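Local coordinates for protein 5-formaminoimidazole-4-carboxamide-1-(Beta)-D-ribofuranosyl 5'-monophosphate synthetase (Thermococcus kodakarensis, PDB 2PBZ) that probably catalyses ATP-dependent formation of a carbon-nitrogen bond, formylating an aminoimidazole carboxamide ribonucleotide during purine (IMP) biosynthesis, at residues Phe176-Leu181 / Gly291-Arg296; Ile8-Ser13 / His67-Ala72. All blocks are in the same frame, centred on the assembly; numbering follows the deposited sequence.

Contact 1: Phe176-Leu181 / Gly291-Arg296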
loop_
_atom_site.group_PDB
_atom_site.type_symbol
_atom_site.label_atom_id
_atom_site.label_comp_id
_atom_site.label_asym_id
_atom_site.label_seq_id
_atom_site.Cartn_x
_atom_site.Cartn_y
_atom_site.Cartn_z
ATOM N N PHE A 176 9.134 -15.361 -10.202
ATOM C CA PHE A 176 8.431 -16.298 -11.056
ATOM C C PHE A 176 9.385 -16.708 -12.150
ATOM O O PHE A 176 9.621 -15.941 -13.075
ATOM C CB PHE A 176 7.187 -15.663 -11.680
ATOM C CG PHE A 176 6.328 -16.639 -12.441
ATOM C CD1 PHE A 176 5.218 -17.229 -11.836
ATOM C CD2 PHE A 176 6.627 -16.972 -13.761
ATOM C CE1 PHE A 176 4.414 -18.134 -12.530
ATOM C CE2 PHE A 176 5.831 -17.880 -14.475
ATOM C CZ PHE A 176 4.721 -18.461 -13.855
ATOM N N TYR A 177 9.966 -17.896 -12.043
ATOM C CA TYR A 177 10.850 -18.329 -13.108
ATOM C C TYR A 177 9.964 -19.009 -14.135
ATOM O O TYR A 177 9.207 -19.898 -13.793
ATOM C CB TYR A 177 11.900 -19.317 -12.618
ATOM C CG TYR A 177 12.693 -19.835 -13.786
ATOM C CD1 TYR A 177 13.506 -18.977 -14.523
ATOM C CD2 TYR A 177 12.526 -21.145 -14.242
ATOM C CE1 TYR A 177 14.125 -19.399 -15.687
ATOM C CE2 TYR A 177 13.144 -21.578 -15.413
ATOM C CZ TYR A 177 13.940 -20.696 -16.129
ATOM O OH TYR A 177 14.542 -21.102 -17.285
ATOM N N SER A 178 10.047 -18.613 -15.394
ATOM C CA SER A 178 9.185 -19.231 -16.378
ATOM C C SER A 178 9.932 -20.035 -17.409
ATOM O O SER A 178 10.853 -19.528 -18.045
ATOM C CB SER A 178 8.356 -18.174 -17.088
ATOM O OG SER A 178 9.152 -17.456 -17.991
ATOM N N PRO A 179 9.568 -21.318 -17.572
ATOM C CA PRO A 179 10.245 -22.156 -18.568
ATOM C C PRO A 179 9.815 -21.707 -19.949
ATOM O O PRO A 179 10.625 -21.558 -20.850
ATOM C CB PRO A 179 9.759 -23.555 -18.230
ATOM C CG PRO A 179 9.598 -23.490 -16.745
ATOM C CD PRO A 179 8.905 -22.155 -16.557
ATOM N N ILE A 180 8.526 -21.457 -20.108
ATOM C CA ILE A 180 8.013 -21.013 -21.401
ATOM C C ILE A 180 8.751 -19.812 -21.955
ATOM O O ILE A 180 8.844 -19.657 -23.175
ATOM C CB ILE A 180 6.537 -20.638 -21.327
ATOM C CG1 ILE A 180 5.743 -21.800 -20.736
ATOM C CG2 ILE A 180 6.023 -20.305 -22.708
ATOM C CD1 ILE A 180 5.909 -23.092 -21.504
ATOM N N LEU A 181 9.271 -18.961 -21.065
ATOM C CA LEU A 181 9.996 -17.755 -21.485
ATOM C C LEU A 181 11.473 -17.829 -21.100
ATOM O O LEU A 181 12.286 -17.009 -21.516
ATOM C CB LEU A 181 9.354 -16.507 -20.866
ATOM C CG LEU A 181 7.854 -16.309 -21.114
ATOM C CD1 LEU A 181 7.364 -15.055 -20.419
ATOM C CD2 LEU A 181 7.598 -16.212 -22.602
ATOM N N GLY A 291 -1.041 -14.624 -9.338
ATOM C CA GLY A 291 -2.002 -15.664 -9.626
ATOM C C GLY A 291 -2.323 -15.631 -11.100
ATOM O O GLY A 291 -2.575 -16.662 -11.714
ATOM N N ARG A 292 -2.312 -14.432 -11.677
ATOM C CA ARG A 292 -2.595 -14.302 -13.093
ATOM C C ARG A 292 -1.370 -14.711 -13.901
ATOM O O ARG A 292 -1.493 -15.188 -15.029
ATOM C CB ARG A 292 -3.013 -12.875 -13.449
ATOM C CG ARG A 292 -3.472 -12.775 -14.896
ATOM C CD ARG A 292 -4.162 -11.474 -15.249
ATOM N NE ARG A 292 -4.598 -11.488 -16.644
ATOM C CZ ARG A 292 -4.941 -10.411 -17.341
ATOM N NH1 ARG A 292 -4.904 -9.216 -16.778
ATOM N NH2 ARG A 292 -5.306 -10.527 -18.610
ATOM N N ARG A 293 -0.190 -14.536 -13.310
ATOM C CA ARG A 293 1.055 -14.884 -13.978
ATOM C C ARG A 293 1.129 -16.391 -14.153
ATOM O O ARG A 293 1.523 -16.883 -15.209
ATOM C CB ARG A 293 2.248 -14.402 -13.166
ATOM C CG ARG A 293 3.569 -14.661 -13.839
ATOM C CD ARG A 293 3.637 -13.946 -15.172
ATOM N NE ARG A 293 4.797 -14.362 -15.947
ATOM C CZ ARG A 293 4.921 -15.545 -16.544
ATOM N NH1 ARG A 293 3.939 -16.436 -16.460
ATOM N NH2 ARG A 293 6.035 -15.848 -17.203
ATOM N N ILE A 294 0.758 -17.112 -13.102
ATOM C CA ILE A 294 0.735 -18.560 -13.146
ATOM C C ILE A 294 -0.217 -19.030 -14.257
ATOM O O ILE A 294 0.093 -19.949 -15.000
ATOM C CB ILE A 294 0.243 -19.124 -11.823
ATOM C CG1 ILE A 294 1.267 -18.843 -10.736
ATOM C CG2 ILE A 294 -0.043 -20.603 -11.965
ATOM C CD1 ILE A 294 0.768 -19.169 -9.364
ATOM N N ALA A 295 -1.371 -18.376 -14.365
ATOM C CA ALA A 295 -2.362 -18.727 -15.372
ATOM C C ALA A 295 -1.899 -18.387 -16.762
ATOM O O ALA A 295 -2.205 -19.116 -17.705
ATOM C CB ALA A 295 -3.675 -18.034 -15.088
ATOM N N ARG A 296 -1.172 -17.282 -16.906
ATOM C CA ARG A 296 -0.701 -16.908 -18.234
ATOM C C ARG A 296 0.383 -17.871 -18.680
ATOM O O ARG A 296 0.557 -18.116 -19.875
ATOM C CB ARG A 296 -0.158 -15.483 -18.265
ATOM C CG ARG A 296 0.458 -15.154 -19.613
ATOM C CD ARG A 296 0.427 -13.689 -19.903
ATOM N NE ARG A 296 -0.925 -13.161 -19.786
ATOM C CZ ARG A 296 -1.266 -11.909 -20.066
ATOM N NH1 ARG A 296 -0.349 -11.046 -20.490
ATOM N NH2 ARG A 296 -2.518 -11.509 -19.902
#
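The aromatic ring of Phe176 is flanked on one face by Arg293, whose CG sits over its centre in a CH-pi contact, 3.6 Å from the ring centroid and almost on the normal. At the edge of the same ring, near its plane, Ile294 brings up CG1, 3.7 Å from CE1 of Phe176. The guanidinium of Arg293 in turn takes Phe176 CE2 over one of its faces, towards the rim, with NH1 of Arg293 3.1 Å from that carbon; the two planes are tilted 39° apart, so ring and guanidinium do not stack flat. A bend at chi2 (60°) folds the arginine chain back over the ring, letting methylene and guanidinium lie on it together. NH2 of Arg293 continues past the ring to CB of Ser178, 3.3 Å away, and to Leu181 CD1 at 3.6 Å. The charge is met elsewhere: NE forms a salt bridge with Glu185, on the strand next to that of Phe176. A serine in place of Phe176 would probably open a gap beside Ile294 and deprive the Arg293 chain of the surface it lies on, loosening its aim at Glu185. Strand 170-178 and helix 290-302 run nearly parallel here, 8° between their short segments, a helix packed on an antiparallel sheet within the probable ATP-grasp part of the protein.

Contact 2: Ile8-Ser13 / His67-Ala72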
loop_
_atom_site.group_PDB
_atom_site.type_symbol
_atom_site.label_atom_id
_atom_site.label_comp_id
_atom_site.label_asym_id
_atom_site.label_seq_id
_atom_site.Cartn_x
_atom_site.Cartn_y
_atom_site.Cartn_z
ATOM N N ILE A 8 -7.382 -25.364 -3.435
ATOM C CA ILE A 8 -8.053 -25.260 -2.148
ATOM C C ILE A 8 -8.441 -23.815 -1.827
ATOM O O ILE A 8 -7.728 -22.881 -2.167
ATOM C CB ILE A 8 -7.160 -25.820 -1.022
ATOM C CG1 ILE A 8 -7.059 -27.338 -1.154
ATOM C CG2 ILE A 8 -7.708 -25.437 0.343
ATOM C CD1 ILE A 8 -6.124 -27.975 -0.151
ATOM N N ALA A 9 -9.581 -23.643 -1.170
ATOM C CA ALA A 9 -10.071 -22.322 -0.806
ATOM C C ALA A 9 -9.451 -21.768 0.469
ATOM O O ALA A 9 -9.918 -22.041 1.574
ATOM C CB ALA A 9 -11.564 -22.353 -0.663
ATOM N N SER A 10 -8.395 -20.979 0.301
ATOM C CA SER A 10 -7.681 -20.358 1.408
ATOM C C SER A 10 -6.355 -19.865 0.871
ATOM O O SER A 10 -6.052 -20.040 -0.312
ATOM C CB SER A 10 -7.418 -21.359 2.522
ATOM O OG SER A 10 -6.564 -22.388 2.060
ATOM N N HIS A 11 -5.570 -19.252 1.754
ATOM C CA HIS A 11 -4.260 -18.710 1.408
ATOM C C HIS A 11 -4.278 -17.657 0.286
ATOM O O HIS A 11 -4.206 -16.458 0.546
ATOM C CB HIS A 11 -3.302 -19.841 1.023
ATOM C CG HIS A 11 -1.887 -19.385 0.825
ATOM N ND1 HIS A 11 -1.026 -19.144 1.874
ATOM C CD2 HIS A 11 -1.200 -19.074 -0.300
ATOM C CE1 HIS A 11 0.128 -18.706 1.403
ATOM N NE2 HIS A 11 0.049 -18.655 0.087
ATOM N N SER A 12 -4.362 -18.109 -0.956
ATOM C CA SER A 12 -4.362 -17.197 -2.089
ATOM C C SER A 12 -5.175 -17.720 -3.263
ATOM O O SER A 12 -4.830 -17.469 -4.409
ATOM C CB SER A 12 -2.923 -16.967 -2.538
ATOM O OG SER A 12 -2.318 -18.195 -2.874
ATOM N N SER A 13 -6.251 -18.446 -2.969
ATOM C CA SER A 13 -7.100 -19.005 -4.004
ATOM C C SER A 13 -7.891 -17.948 -4.745
ATOM O O SER A 13 -8.296 -18.171 -5.886
ATOM C CB SER A 13 -8.060 -20.034 -3.411
ATOM O OG SER A 13 -8.966 -19.460 -2.483
ATOM N N HIS A 67 -0.521 -23.908 -2.895
ATOM C CA HIS A 67 -0.265 -22.683 -2.143
ATOM C C HIS A 67 0.120 -23.038 -0.707
ATOM O O HIS A 67 0.312 -24.205 -0.394
ATOM C CB HIS A 67 -1.488 -21.748 -2.187
ATOM C CG HIS A 67 -2.747 -22.340 -1.630
ATOM N ND1 HIS A 67 -3.928 -22.365 -2.337
ATOM C CD2 HIS A 67 -3.017 -22.902 -0.430
ATOM C CE1 HIS A 67 -4.870 -22.919 -1.600
ATOM N NE2 HIS A 67 -4.343 -23.252 -0.437
ATOM N N GLY A 68 0.227 -22.043 0.169
ATOM C CA GLY A 68 0.651 -22.304 1.537
ATOM C C GLY A 68 -0.220 -23.113 2.479
ATOM O O GLY A 68 0.080 -23.192 3.659
ATOM N N SER A 69 -1.287 -23.724 1.988
ATOM C CA SER A 69 -2.165 -24.501 2.865
ATOM C C SER A 69 -2.111 -25.979 2.552
ATOM O O SER A 69 -2.458 -26.808 3.393
ATOM C CB SER A 69 -3.624 -24.024 2.742
ATOM O OG SER A 69 -3.804 -22.707 3.241
ATOM N N PHE A 70 -1.664 -26.304 1.344
ATOM C CA PHE A 70 -1.600 -27.689 0.895
ATOM C C PHE A 70 -0.946 -28.719 1.804
ATOM O O PHE A 70 -1.428 -29.834 1.914
ATOM C CB PHE A 70 -0.974 -27.752 -0.491
ATOM C CG PHE A 70 -1.933 -27.425 -1.580
ATOM C CD1 PHE A 70 -2.587 -26.195 -1.602
ATOM C CD2 PHE A 70 -2.253 -28.371 -2.544
ATOM C CE1 PHE A 70 -3.552 -25.915 -2.569
ATOM C CE2 PHE A 70 -3.217 -28.106 -3.519
ATOM C CZ PHE A 70 -3.869 -26.879 -3.532
ATOM N N VAL A 71 0.146 -28.362 2.458
ATOM C CA VAL A 71 0.792 -29.328 3.335
ATOM C C VAL A 71 0.033 -29.420 4.656
ATOM O O VAL A 71 -0.022 -30.479 5.292
ATOM C CB VAL A 71 2.263 -28.940 3.598
ATOM C CG1 VAL A 71 2.892 -29.915 4.599
ATOM C CG2 VAL A 71 3.037 -28.934 2.271
ATOM N N ALA A 72 -0.563 -28.306 5.057
ATOM C CA ALA A 72 -1.307 -28.272 6.298
ATOM C C ALA A 72 -2.648 -29.002 6.120
ATOM O O ALA A 72 -3.257 -29.444 7.094
ATOM C CB ALA A 72 -1.523 -26.815 6.727
#
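His67 reaches into the loop Ile8-Ser13, and nearly every atom of its side chain meets that loop. Its CB lies 3.3 Å from CD2 of His11, with the hydroxyl of Ser12 also close by. From there CG stands between the backbone N and the carbonyl carbon (chi1 59°), which brings the ring against the CB of His11: CD2 of His67 is 3.4 Å from CB of His11, a carbon placed over the ring face in a CH-pi contact. ND1 lies near the carbonyl oxygens of Ser10 and Ile8. Farther out, CE1 approaches the backbone oxygen of Ile8 to 2.9 Å, near the ring plane, while the carbonyl oxygen of Ser10 lies above the face that His11 CB covers. NE2 of His67 ends 3.5 Å from OG of Ser10. The opposite face is closed by CE1 of Phe70, above the ring centre. His67 is thus sandwiched between the loop and Phe70, at the start of the helix that follows its own turn.

The imidazoles of His11 and His67 are nearly parallel, 19° apart, but slid so far that they barely overlap; His11 instead receives Gly68 over its face, CA 3.7 Å from the centroid. Its NE2 is hydrogen-bonded to the backbone oxygen of Ile269. Beside the histidines, OG of Ser10 and OG of Ser69 share a hydrogen bond of 3.0 Å. Ile8 lays CD1 over the Phe70 ring. Ser13 OG bonds to Glu221 of the second subunit.

The loop joins parallel strand 5-8 to helix 13-22 in a domain that is probably Rossmann-like, judging by its family; the site of Gly68 is about 8 Å from a bound ATP, near it but not among the residues lining its pocket.

Overall arrangement
From the N terminus, strand 5-8 leads into contact 2, which closes a loop of 53 residues holding strands 27-31 and 47-50 of the parallel sheet and brings the turn before helix 70-73 back to the first strand's end. Only later does the chain enter contact 1, whose 109-residue loop carries most of the five-stranded antiparallel sheet and helix 224-241 before helix 290-302 returns to strand 170-178. The two loops therefore follow in series, neither nested nor crossed, with centres 19 Å apart. They are still connected: Ile269 and Asn274, between the segments of contact 1, bond to His11, while Arg292 and Arg296 pair with Glu23, just after helix 13-22.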